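Side-chain contact in PaaX domain-containing protein, C-domain protein (Mycobacterium tuberculosis, PDB 3KFW), which is of unknown function but is probably a DNA-binding transcriptional regulator of the PaaX type: residues D52-A57 and R61-L66. Residues are numbered along the deposited sequence; the frame is centred on the assembly and turned at random.
Sequences DLVRSA and RLSDRL
V54 and R61 form a hydrogen-bonded pair of the antiparallel hairpin. V54 N meets R61 O at 3.1 Å, almost straight at the hydrogen (173°), while the return bond, R61 N to V54 O, is weak at 3.4 Å. Beyond the neighbouring non-hydrogen-bonded pair, L53 with L62, S63 N donates to D52 O at 3.0 Å, so the pairing is carried up to the N-cap of helix 64-77. Serine is a common N-cap residue; here its OG bonds to G51 O, linking the helix start to the turn before the first strand.

Among apolar contacts, V54 CG2 packs on R61 CG at 3.8 Å and also sits at the edge of the guanidinium. Beta-branched valine fits a strand, and arginine offers a methylene chain: its CG, set between backbone N and carbonyl carbon (chi1 77°), lies against the valine before the extended chain carries NH1 to P18 O. The side chains of L53 and L62 diverge, yet L53 CD2 still touches L62 CD1 at 3.9 Å. D52 CB rests on L66 CD2 at 3.6 Å.

The charges are looser. D52 OD1 approaches L66 CD1 closely and is 4.4 Å from R65 NH2, well out of the guanidinium plane, so any attraction is only electrostatic; the buried aspartate is answered by the salt bridge of OD2 with R6, and R65 NH2 bonds to A50 O.

The hairpin resembles the wing of a winged helix-turn-helix domain: L53 packs against helix 37-49 and, with L62 and L66, against helix 5-13, where buried leucines suit the apolar interface, while the second strand runs directly into helix 64-77.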
ATOM      1  N   ASP A  52     -42.630   7.921   4.762  1.00 43.13           N
ATOM      2  CA  ASP A  52     -42.196   7.090   5.881  1.00 43.01           C
ATOM      3  C   ASP A  52     -43.353   6.351   6.566  1.00 42.00           C
ATOM      4  O   ASP A  52     -43.211   5.198   7.019  1.00 41.91           O
ATOM      5  CB  ASP A  52     -41.390   7.933   6.874  1.00 43.65           C
ATOM      6  CG  ASP A  52     -40.055   8.441   6.280  1.00 46.74           C
ATOM      7  OD1 ASP A  52     -39.336   7.614   5.653  1.00 50.07           O
ATOM      8  OD2 ASP A  52     -39.715   9.653   6.457  1.00 47.58           O
ATOM      9  N   LEU A  53     -44.493   7.027   6.627  1.00 40.46           N
ATOM     10  CA  LEU A  53     -45.718   6.433   7.085  1.00 39.13           C
ATOM     11  C   LEU A  53     -46.749   6.535   5.993  1.00 39.50           C
ATOM     12  O   LEU A  53     -46.677   7.393   5.096  1.00 40.49           O
ATOM     13  CB  LEU A  53     -46.250   7.167   8.316  1.00 38.27           C
ATOM     14  CG  LEU A  53     -45.446   7.131   9.616  1.00 36.38           C
ATOM     15  CD1 LEU A  53     -46.061   8.123  10.579  1.00 35.31           C
ATOM     16  CD2 LEU A  53     -45.335   5.720  10.252  1.00 32.48           C
ATOM     17  N   VAL A  54     -47.747   5.677   6.102  1.00 38.66           N
ATOM     18  CA  VAL A  54     -48.922   5.759   5.287  1.00 37.31           C
ATOM     19  C   VAL A  54     -50.095   6.053   6.265  1.00 37.14           C
ATOM     20  O   VAL A  54     -50.086   5.563   7.398  1.00 36.90           O
ATOM     21  CB  VAL A  54     -49.091   4.418   4.487  1.00 38.00           C
ATOM     22  CG1 VAL A  54     -48.070   4.338   3.382  1.00 37.85           C
ATOM     23  CG2 VAL A  54     -48.892   3.182   5.407  1.00 35.54           C
ATOM     24  N   ARG A  55     -51.078   6.868   5.853  1.00 37.09           N
ATOM     25  CA  ARG A  55     -52.265   7.085   6.686  1.00 36.69           C
ATOM     26  C   ARG A  55     -53.579   6.568   6.082  1.00 36.79           C
ATOM     27  O   ARG A  55     -53.749   6.465   4.873  1.00 35.66           O
ATOM     28  CB  ARG A  55     -52.407   8.560   7.123  1.00 36.82           C
ATOM     29  CG  ARG A  55     -52.870   9.555   6.086  1.00 36.48           C
ATOM     30  CD  ARG A  55     -53.025  10.937   6.724  1.00 42.64           C
ATOM     31  NE  ARG A  55     -53.179  12.044   5.755  1.00 46.66           N
ATOM     32  CZ  ARG A  55     -53.046  11.928   4.420  1.00 44.26           C
ATOM     33  NH1 ARG A  55     -52.718  10.756   3.899  1.00 40.21           N
ATOM     34  NH2 ARG A  55     -53.209  12.979   3.606  1.00 37.42           N
ATOM     35  N   SER A  56     -54.528   6.253   6.946  1.00 36.45           N
ATOM     36  CA  SER A  56     -55.817   5.847   6.450  1.00 35.50           C
ATOM     37  C   SER A  56     -56.833   6.348   7.445  1.00 35.12           C
ATOM     38  O   SER A  56     -56.463   6.968   8.428  1.00 34.85           O
ATOM     39  CB  SER A  56     -55.837   4.325   6.355  1.00 34.07           C
ATOM     40  OG  SER A  56     -55.926   3.787   7.655  1.00 34.73           O
ATOM     41  N   ALA A  57     -58.102   6.066   7.202  1.00 35.58           N
ATOM     42  CA  ALA A  57     -59.154   6.304   8.189  1.00 36.14           C
ATOM     43  C   ALA A  57     -58.857   5.632   9.528  1.00 36.78           C
ATOM     44  O   ALA A  57     -59.232   6.163  10.580  1.00 37.92           O
ATOM     45  CB  ALA A  57     -60.484   5.864   7.667  1.00 36.27           C
ATOM     46  N   ARG A  61     -49.544   3.530  10.067  1.00 35.01           N
ATOM     47  CA  ARG A  61     -48.720   2.362  10.175  1.00 35.41           C
ATOM     48  C   ARG A  61     -47.522   2.631   9.236  1.00 36.27           C
ATOM     49  O   ARG A  61     -47.579   3.561   8.414  1.00 36.75           O
ATOM     50  CB  ARG A  61     -49.472   1.069   9.816  1.00 34.34           C
ATOM     51  CG  ARG A  61     -49.656   0.878   8.354  1.00 36.40           C
ATOM     52  CD  ARG A  61     -50.263  -0.474   7.984  1.00 36.52           C
ATOM     53  NE  ARG A  61     -50.587  -0.520   6.561  1.00 33.52           N
ATOM     54  CZ  ARG A  61     -51.240  -1.517   5.956  1.00 33.92           C
ATOM     55  NH1 ARG A  61     -51.609  -2.580   6.664  1.00 33.37           N
ATOM     56  NH2 ARG A  61     -51.482  -1.469   4.641  1.00 25.68           N
ATOM     57  N   LEU A  62     -46.426   1.878   9.406  1.00 36.37           N
ATOM     58  CA  LEU A  62     -45.207   2.091   8.611  1.00 36.73           C
ATOM     59  C   LEU A  62     -45.425   1.918   7.080  1.00 37.35           C
ATOM     60  O   LEU A  62     -46.156   1.067   6.646  1.00 36.42           O
ATOM     61  CB  LEU A  62     -44.084   1.123   9.098  1.00 35.65           C
ATOM     62  CG  LEU A  62     -42.990   1.508  10.144  1.00 36.25           C
ATOM     63  CD1 LEU A  62     -43.450   2.455  11.256  1.00 32.78           C
ATOM     64  CD2 LEU A  62     -42.282   0.270  10.752  1.00 36.09           C
ATOM     65  N   SER A  63     -44.716   2.712   6.293  1.00 39.31           N
ATOM     66  CA  SER A  63     -44.505   2.509   4.859  1.00 40.62           C
ATOM     67  C   SER A  63     -43.861   1.184   4.504  1.00 42.52           C
ATOM     68  O   SER A  63     -42.973   0.701   5.244  1.00 43.61           O
ATOM     69  CB  SER A  63     -43.518   3.562   4.391  1.00 40.35           C
ATOM     70  OG  SER A  63     -43.643   3.727   3.004  1.00 41.49           O
ATOM     71  N   ASP A  64     -44.214   0.636   3.340  1.00 43.76           N
ATOM     72  CA  ASP A  64     -43.583  -0.594   2.862  1.00 45.55           C
ATOM     73  C   ASP A  64     -42.053  -0.501   2.717  1.00 46.09           C
ATOM     74  O   ASP A  64     -41.345  -1.458   3.061  1.00 46.02           O
ATOM     75  CB  ASP A  64     -44.258  -1.140   1.601  1.00 46.19           C
ATOM     76  CG  ASP A  64     -45.481  -2.033   1.923  1.00 49.21           C
ATOM     77  OD1 ASP A  64     -45.361  -2.938   2.795  1.00 51.08           O
ATOM     78  OD2 ASP A  64     -46.564  -1.842   1.299  1.00 52.18           O
ATOM     79  N   ARG A  65     -41.547   0.654   2.267  1.00 46.50           N
ATOM     80  CA  ARG A  65     -40.091   0.872   2.184  1.00 46.73           C
ATOM     81  C   ARG A  65     -39.376   1.153   3.534  1.00 45.90           C
ATOM     82  O   ARG A  65     -38.181   0.868   3.670  1.00 45.95           O
ATOM     83  CB  ARG A  65     -39.715   1.893   1.084  1.00 47.28           C
ATOM     84  CG  ARG A  65     -39.376   3.317   1.553  1.00 50.13           C
ATOM     85  CD  ARG A  65     -39.220   4.288   0.350  1.00 54.91           C
ATOM     86  NE  ARG A  65     -38.910   5.658   0.783  1.00 57.48           N
ATOM     87  CZ  ARG A  65     -39.771   6.681   0.796  1.00 58.20           C
ATOM     88  NH1 ARG A  65     -41.029   6.527   0.385  1.00 56.66           N
ATOM     89  NH2 ARG A  65     -39.361   7.871   1.225  1.00 58.52           N
ATOM     90  N   LEU A  66     -40.092   1.683   4.527  1.00 44.87           N
ATOM     91  CA  LEU A  66     -39.544   1.739   5.889  1.00 43.91           C
ATOM     92  C   LEU A  66     -39.539   0.381   6.560  1.00 43.38           C
ATOM     93  O   LEU A  66     -38.591   0.034   7.289  1.00 43.24           O
ATOM     94  CB  LEU A  66     -40.232   2.761   6.770  1.00 43.32           C
ATOM     95  CG  LEU A  66     -39.233   3.851   7.126  1.00 45.71           C
ATOM     96  CD1 LEU A  66     -38.565   4.506   5.875  1.00 46.55           C
ATOM     97  CD2 LEU A  66     -39.868   4.881   8.023  1.00 47.24           C
TER